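Local atomic coordinates of 6-phospho-alpha-glucosidase (Merdibacter massiliensis, PDB entry 6VC6), a protein that probably hydrolyses 6-phospho-alpha-glucosides, as a family 4 glycosyl hydrolase that works with bound NAD and a manganese ion. Residues A[2-16]-A[74-86]. Residues are numbered along the deposited sequence; the frame is centred on the assembly and turned at random.
Sequences KKYNVCIVGGGSTYT and AYKDMDFIFMQMR. With NAD (nicotinamide-adenine-dinucleotide), chain G.
Val6 and Ile8 pair with Phe80 and Phe82 where strands 4-9 and 80-83 run parallel in the Rossmann-type NAD-binding fold of this family 4 glycosidase. Their chains are laced by Cys7 N to Phe80 O, Phe82 N to Cys7 O, Val9 N to Phe82 O and Gln84 N to Val9 O. At the start of the ladder Asn5 O takes two donors, Asp79 N and Phe80 N. Asn5 N gives a nearly straight bond (171°) to Asp79 OD2, on the lone pair facing away from the other carboxylate oxygen. Asn5 ND2 reaches Asp77 O at 3.0 Å, close to the amide plane.

Apolar side chains pack on both faces of this strand pair. On one, Val6 CG1 sits over the centre of the Phe82 ring as a CH-pi contact, 4.1 Å from the centroid. Val6 chi1 of 179° sends this methyl anti to the backbone N. The edge of Phe80 points toward the face of Tyr4 in an offset edge-to-face pair. On the other face, Cys7 SG lies at the edge of the Tyr75 ring, 3.8 Å from Tyr75 CE1. Val9 CG2 touches the same edge.

Past the strands, Gln84 reaches back to the glycine-rich turn. Gln84 CB is 4.1 Å from NAD O4D, and Gln84 CG packs 3.6 Å from Val9 O. Gln84 CD lies near Ser13 OG, and Gln84 NE2 is 3.5 Å from Tyr15 CB. OE1 accepts from Thr16 OG1, at the start of helix 16-25. An alanine here would drop that acceptor and is likely to leave the Thr16 hydroxyl without its mate and a gap beside Tyr15.

The loops that follow the two strands hold NAD. Arg86 NE bonds the bridging oxygen O3, while Ser13 OG donates to NAD O2N at 2.6 Å.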
loop_
_atom_site.group_PDB
_atom_site.type_symbol
_atom_site.label_atom_id
_atom_site.label_comp_id
_atom_site.label_asym_id
_atom_site.label_seq_id
_atom_site.Cartn_x
_atom_site.Cartn_y
_atom_site.Cartn_z
ATOM N N LYS A 2 -11.206 -25.100 -13.258
ATOM C CA LYS A 2 -10.102 -24.899 -12.328
ATOM C C LYS A 2 -10.484 -23.926 -11.217
ATOM O O LYS A 2 -11.090 -22.885 -11.472
ATOM C CB LYS A 2 -8.861 -24.392 -13.068
ATOM C CG LYS A 2 -7.549 -24.694 -12.362
ATOM C CD LYS A 2 -6.937 -23.442 -11.757
ATOM C CE LYS A 2 -5.510 -23.695 -11.296
ATOM N NZ LYS A 2 -5.458 -24.640 -10.146
ATOM N N LYS A 3 -10.176 -24.271 -9.970
ATOM C CA LYS A 3 -10.406 -23.397 -8.831
ATOM C C LYS A 3 -9.102 -23.229 -8.063
ATOM O O LYS A 3 -8.187 -24.048 -8.168
ATOM C CB LYS A 3 -11.518 -23.943 -7.927
ATOM C CG LYS A 3 -12.864 -24.031 -8.633
ATOM C CD LYS A 3 -13.950 -24.603 -7.738
ATOM C CE LYS A 3 -15.300 -24.588 -8.442
ATOM N NZ LYS A 3 -15.198 -24.106 -9.850
ATOM N N TYR A 4 -9.022 -22.150 -7.287
ATOM C CA TYR A 4 -7.762 -21.693 -6.723
ATOM C C TYR A 4 -7.778 -21.747 -5.201
ATOM O O TYR A 4 -8.819 -21.568 -4.563
ATOM C CB TYR A 4 -7.449 -20.265 -7.184
ATOM C CG TYR A 4 -7.297 -20.140 -8.682
ATOM C CD1 TYR A 4 -6.067 -20.342 -9.292
ATOM C CD2 TYR A 4 -8.387 -19.832 -9.487
ATOM C CE1 TYR A 4 -5.923 -20.234 -10.662
ATOM C CE2 TYR A 4 -8.253 -19.721 -10.858
ATOM C CZ TYR A 4 -7.019 -19.923 -11.440
ATOM O OH TYR A 4 -6.878 -19.814 -12.804
ATOM N N ASN A 5 -6.600 -21.995 -4.631
ATOM C CA ASN A 5 -6.385 -21.958 -3.191
ATOM C C ASN A 5 -5.722 -20.637 -2.824
ATOM O O ASN A 5 -4.698 -20.269 -3.408
ATOM C CB ASN A 5 -5.515 -23.131 -2.735
ATOM C CG ASN A 5 -6.176 -24.475 -2.971
ATOM O OD1 ASN A 5 -7.395 -24.567 -3.106
ATOM N ND2 ASN A 5 -5.369 -25.529 -3.023
ATOM N N VAL A 6 -6.307 -19.929 -1.860
ATOM C CA VAL A 6 -5.866 -18.591 -1.484
ATOM C C VAL A 6 -5.600 -18.560 0.014
ATOM O O VAL A 6 -6.335 -19.171 0.797
ATOM C CB VAL A 6 -6.911 -17.524 -1.875
ATOM C CG1 VAL A 6 -6.448 -16.131 -1.467
ATOM C CG2 VAL A 6 -7.196 -17.577 -3.368
ATOM N N CYS A 7 -4.543 -17.854 0.411
ATOM C CA CYS A 7 -4.244 -17.615 1.816
ATOM C C CYS A 7 -4.037 -16.125 2.034
ATOM O O CYS A 7 -3.286 -15.484 1.292
ATOM C CB CYS A 7 -3.003 -18.390 2.270
ATOM S SG CYS A 7 -2.356 -17.857 3.875
ATOM N N ILE A 8 -4.705 -15.578 3.044
ATOM C CA ILE A 8 -4.552 -14.180 3.426
ATOM C C ILE A 8 -3.611 -14.117 4.620
ATOM O O ILE A 8 -3.911 -14.667 5.687
ATOM C CB ILE A 8 -5.905 -13.531 3.757
ATOM C CG1 ILE A 8 -6.759 -13.394 2.496
ATOM C CG2 ILE A 8 -5.696 -12.170 4.409
ATOM C CD1 ILE A 8 -8.147 -12.847 2.758
ATOM N N VAL A 9 -2.471 -13.457 4.444
ATOM C CA VAL A 9 -1.533 -13.225 5.536
ATOM C C VAL A 9 -1.932 -11.931 6.230
ATOM O O VAL A 9 -1.933 -10.859 5.615
ATOM C CB VAL A 9 -0.085 -13.160 5.030
ATOM C CG1 VAL A 9 0.838 -12.711 6.151
ATOM C CG2 VAL A 9 0.346 -14.515 4.491
ATOM N N GLY A 10 -2.269 -12.030 7.511
ATOM C CA GLY A 10 -2.838 -10.908 8.229
ATOM C C GLY A 10 -4.346 -11.027 8.300
ATOM O O GLY A 10 -5.070 -10.071 8.008
ATOM N N GLY A 11 -4.827 -12.213 8.681
ATOM C CA GLY A 11 -6.256 -12.459 8.746
ATOM C C GLY A 11 -6.982 -11.621 9.776
ATOM O O GLY A 11 -8.202 -11.449 9.674
ATOM N N GLY A 12 -6.265 -11.100 10.768
ATOM C CA GLY A 12 -6.848 -10.224 11.759
ATOM C C GLY A 12 -6.935 -8.769 11.364
ATOM O O GLY A 12 -7.283 -7.929 12.197
ATOM N N SER A 13 -6.627 -8.444 10.111
ATOM C CA SER A 13 -6.657 -7.059 9.666
ATOM C C SER A 13 -8.089 -6.552 9.558
ATOM O O SER A 13 -9.031 -7.319 9.338
ATOM C CB SER A 13 -5.953 -6.918 8.317
ATOM O OG SER A 13 -6.433 -5.789 7.608
ATOM N N THR A 14 -8.245 -5.235 9.713
ATOM C CA THR A 14 -9.558 -4.615 9.570
ATOM C C THR A 14 -10.090 -4.709 8.146
ATOM O O THR A 14 -11.299 -4.557 7.938
ATOM C CB THR A 14 -9.500 -3.148 10.000
ATOM O OG1 THR A 14 -8.657 -2.415 9.101
ATOM C CG2 THR A 14 -8.950 -3.029 11.414
ATOM N N TYR A 15 -9.221 -4.950 7.165
ATOM C CA TYR A 15 -9.634 -5.096 5.776
ATOM C C TYR A 15 -10.081 -6.509 5.429
ATOM O O TYR A 15 -10.687 -6.705 4.369
ATOM C CB TYR A 15 -8.491 -4.693 4.835
ATOM C CG TYR A 15 -8.086 -3.238 4.923
ATOM C CD1 TYR A 15 -8.808 -2.255 4.258
ATOM C CD2 TYR A 15 -6.975 -2.850 5.659
ATOM C CE1 TYR A 15 -8.438 -0.925 4.330
ATOM C CE2 TYR A 15 -6.597 -1.522 5.737
ATOM C CZ TYR A 15 -7.332 -0.565 5.071
ATOM O OH TYR A 15 -6.958 0.757 5.147
ATOM N N THR A 16 -9.798 -7.491 6.286
ATOM C CA THR A 16 -10.133 -8.876 5.959
ATOM C C THR A 16 -11.631 -9.116 5.785
ATOM O O THR A 16 -12.000 -9.820 4.829
ATOM C CB THR A 16 -9.545 -9.817 7.020
ATOM O OG1 THR A 16 -8.124 -9.646 7.078
ATOM C CG2 THR A 16 -9.858 -11.269 6.681
ATOM N N ALA A 74 -1.231 -22.954 6.554
ATOM C CA ALA A 74 -1.621 -21.806 5.745
ATOM C C ALA A 74 -1.004 -21.840 4.352
ATOM O O ALA A 74 -1.686 -21.544 3.365
ATOM C CB ALA A 74 -1.235 -20.510 6.459
ATOM N N TYR A 75 0.272 -22.206 4.247
ATOM C CA TYR A 75 1.040 -21.992 3.028
ATOM C C TYR A 75 1.188 -23.239 2.165
ATOM O O TYR A 75 1.790 -23.157 1.089
ATOM C CB TYR A 75 2.428 -21.447 3.378
ATOM C CG TYR A 75 2.398 -20.187 4.215
ATOM C CD1 TYR A 75 1.387 -19.247 4.056
ATOM C CD2 TYR A 75 3.381 -19.938 5.164
ATOM C CE1 TYR A 75 1.356 -18.095 4.819
ATOM C CE2 TYR A 75 3.359 -18.788 5.932
ATOM C CZ TYR A 75 2.343 -17.871 5.755
ATOM O OH TYR A 75 2.316 -16.725 6.516
ATOM N N LYS A 76 0.662 -24.382 2.592
ATOM C CA LYS A 76 0.832 -25.612 1.831
ATOM C C LYS A 76 -0.159 -25.667 0.674
ATOM O O LYS A 76 -1.365 -25.480 0.868
ATOM C CB LYS A 76 0.659 -26.831 2.737
ATOM C CG LYS A 76 1.965 -27.354 3.313
ATOM C CD LYS A 76 1.901 -28.850 3.569
ATOM C CE LYS A 76 1.372 -29.148 4.961
ATOM N NZ LYS A 76 2.385 -28.847 6.011
ATOM N N ASP A 77 0.358 -25.922 -0.529
ATOM C CA ASP A 77 -0.449 -26.090 -1.739
ATOM C C ASP A 77 -1.338 -24.868 -1.985
ATOM O O ASP A 77 -2.566 -24.957 -2.055
ATOM C CB ASP A 77 -1.279 -27.377 -1.665
ATOM C CG ASP A 77 -1.899 -27.749 -2.998
ATOM O OD1 ASP A 77 -3.144 -27.738 -3.100
ATOM O OD2 ASP A 77 -1.144 -28.052 -3.945
HETATM N N MSE A 78 -0.690 -23.717 -2.117
HETATM C CA MSE A 78 -1.402 -22.469 -2.361
HETATM C C MSE A 78 -1.092 -21.913 -3.746
HETATM O O MSE A 78 0.036 -22.020 -4.230
HETATM C CB MSE A 78 -1.053 -21.434 -1.290
HETATM C CG MSE A 78 -1.672 -21.716 0.069
HETATM SE SE MSE A 78 -3.596 -21.403 0.097
HETATM C CE MSE A 78 -4.144 -22.970 1.119
ATOM N N ASP A 79 -2.103 -21.326 -4.382
ATOM C CA ASP A 79 -1.915 -20.667 -5.669
ATOM C C ASP A 79 -1.660 -19.174 -5.512
ATOM O O ASP A 79 -0.876 -18.596 -6.272
ATOM C CB ASP A 79 -3.138 -20.890 -6.563
ATOM C CG ASP A 79 -3.356 -22.351 -6.903
ATOM O OD1 ASP A 79 -2.438 -22.972 -7.479
ATOM O OD2 ASP A 79 -4.447 -22.876 -6.596
ATOM N N PHE A 80 -2.304 -18.540 -4.535
ATOM C CA PHE A 80 -2.170 -17.109 -4.311
ATOM C C PHE A 80 -2.043 -16.835 -2.821
ATOM O O PHE A 80 -2.731 -17.455 -2.005
ATOM C CB PHE A 80 -3.369 -16.338 -4.875
ATOM C CG PHE A 80 -3.360 -16.209 -6.369
ATOM C CD1 PHE A 80 -2.648 -15.192 -6.984
ATOM C CD2 PHE A 80 -4.064 -17.101 -7.159
ATOM C CE1 PHE A 80 -2.638 -15.069 -8.360
ATOM C CE2 PHE A 80 -4.058 -16.983 -8.536
ATOM C CZ PHE A 80 -3.344 -15.965 -9.136
ATOM N N ILE A 81 -1.159 -15.902 -2.475
ATOM C CA ILE A 81 -0.991 -15.433 -1.105
ATOM C C ILE A 81 -1.278 -13.939 -1.089
ATOM O O ILE A 81 -0.556 -13.158 -1.724
ATOM C CB ILE A 81 0.416 -15.726 -0.561
ATOM C CG1 ILE A 81 0.758 -17.209 -0.721
ATOM C CG2 ILE A 81 0.517 -15.307 0.897
ATOM C CD1 ILE A 81 -0.087 -18.127 0.133
ATOM N N PHE A 82 -2.329 -13.544 -0.375
ATOM C CA PHE A 82 -2.688 -12.139 -0.204
ATOM C C PHE A 82 -2.082 -11.661 1.111
ATOM O O PHE A 82 -2.494 -12.104 2.187
ATOM C CB PHE A 82 -4.205 -11.949 -0.206
ATOM C CG PHE A 82 -4.860 -12.183 -1.544
ATOM C CD1 PHE A 82 -4.121 -12.574 -2.649
ATOM C CD2 PHE A 82 -6.228 -12.007 -1.691
ATOM C CE1 PHE A 82 -4.733 -12.789 -3.872
ATOM C CE2 PHE A 82 -6.845 -12.219 -2.910
ATOM C CZ PHE A 82 -6.095 -12.610 -4.002
HETATM N N MSE A 83 -1.109 -10.761 1.028
HETATM C CA MSE A 83 -0.422 -10.282 2.224
HETATM C C MSE A 83 -0.866 -8.875 2.616
HETATM O O MSE A 83 -0.740 -7.935 1.832
HETATM C CB MSE A 83 1.094 -10.312 2.014
HETATM C CG MSE A 83 1.600 -11.571 1.333
HETATM SE SE MSE A 83 3.482 -11.919 1.706
HETATM C CE MSE A 83 3.323 -12.449 3.571
ATOM N N GLN A 84 -1.383 -8.737 3.834
ATOM C CA GLN A 84 -1.819 -7.446 4.360
ATOM C C GLN A 84 -1.509 -7.358 5.853
ATOM O O GLN A 84 -2.351 -6.985 6.671
ATOM C CB GLN A 84 -3.304 -7.210 4.083
ATOM C CG GLN A 84 -4.236 -8.299 4.597
ATOM C CD GLN A 84 -5.697 -7.920 4.454
ATOM O OE1 GLN A 84 -6.583 -8.594 4.980
ATOM N NE2 GLN A 84 -5.956 -6.832 3.737
HETATM N N MSE A 85 -0.274 -7.678 6.211
HETATM C CA MSE A 85 0.195 -7.567 7.578
HETATM C C MSE A 85 0.520 -6.141 7.935
HETATM O O MSE A 85 0.777 -5.357 7.034
HETATM C CB MSE A 85 1.438 -8.426 7.812
HETATM C CG MSE A 85 2.709 -7.859 7.179
HETATM SE SE MSE A 85 4.404 -8.586 7.855
HETATM C CE MSE A 85 3.994 -10.458 7.547
ATOM N N ARG A 86 0.516 -5.804 9.217
ATOM C CA ARG A 86 1.020 -4.526 9.717
ATOM C C ARG A 86 2.006 -4.850 10.835
ATOM O O ARG A 86 1.599 -5.102 11.973
ATOM C CB ARG A 86 -0.108 -3.622 10.209
ATOM C CG ARG A 86 0.359 -2.240 10.645
ATOM C CD ARG A 86 -0.772 -1.423 11.256
ATOM N NE ARG A 86 -1.754 -0.993 10.264
ATOM C CZ ARG A 86 -1.603 0.064 9.471
ATOM N NH1 ARG A 86 -2.549 0.381 8.599
ATOM N NH2 ARG A 86 -0.502 0.800 9.547
HETATM P PA NAD G . -4.306 -3.999 11.207
HETATM O O1A NAD G . -5.797 -3.842 11.384
HETATM O O2A NAD G . -3.384 -3.822 12.389
HETATM O O5B NAD G . -4.019 -5.444 10.563
HETATM C C5B NAD G . -2.709 -6.000 10.587
HETATM C C4B NAD G . -2.797 -7.492 10.859
HETATM O O4B NAD G . -1.580 -8.131 10.464
HETATM C C3B NAD G . -2.989 -7.754 12.344
HETATM O O3B NAD G . -4.103 -8.630 12.534
HETATM C C2B NAD G . -1.720 -8.446 12.793
HETATM O O2B NAD G . -2.014 -9.481 13.734
HETATM C C1B NAD G . -1.161 -9.018 11.502
HETATM N N9A NAD G . 0.316 -9.142 11.546
HETATM C C8A NAD G . 1.191 -8.246 12.040
HETATM N N7A NAD G . 2.467 -8.698 11.923
HETATM C C5A NAD G . 2.415 -9.913 11.346
HETATM C C6A NAD G . 3.391 -10.949 10.932
HETATM N N6A NAD G . 4.722 -10.773 11.115
HETATM N N1A NAD G . 2.909 -12.078 10.365
HETATM C C2A NAD G . 1.590 -12.270 10.175
HETATM N N3A NAD G . 0.651 -11.375 10.526
HETATM C C4A NAD G . 0.994 -10.202 11.107
HETATM O O3 NAD G . -3.807 -3.022 10.029
HETATM P PN NAD G . -4.790 -2.473 8.881
HETATM O O1N NAD G . -5.120 -1.031 9.187
HETATM O O2N NAD G . -5.892 -3.476 8.631
HETATM O O5D NAD G . -3.785 -2.502 7.628
HETATM C C5D NAD G . -3.509 -3.730 6.958
HETATM C C4D NAD G . -2.302 -3.523 6.056
HETATM O O4D NAD G . -2.731 -3.190 4.734
HETATM C C3D NAD G . -1.455 -2.362 6.557
HETATM O O3D NAD G . -0.081 -2.756 6.562
HETATM C C2D NAD G . -1.641 -1.277 5.521
HETATM O O2D NAD G . -0.453 -0.500 5.365
HETATM C C1D NAD G . -1.944 -2.090 4.277
HETATM N N1N NAD G . -2.624 -1.308 3.247
HETATM C C2N NAD G . -1.948 -1.079 2.120
HETATM C C3N NAD G . -2.505 -0.350 1.086
HETATM C C7N NAD G . -1.699 -0.121 -0.157
HETATM O O7N NAD G . -2.072 0.707 -0.970
HETATM N N7N NAD G . -0.583 -0.829 -0.329
HETATM C C4N NAD G . -3.798 0.140 1.222
HETATM C C5N NAD G . -4.483 -0.107 2.408
HETATM C C6N NAD G . -3.870 -0.848 3.415
#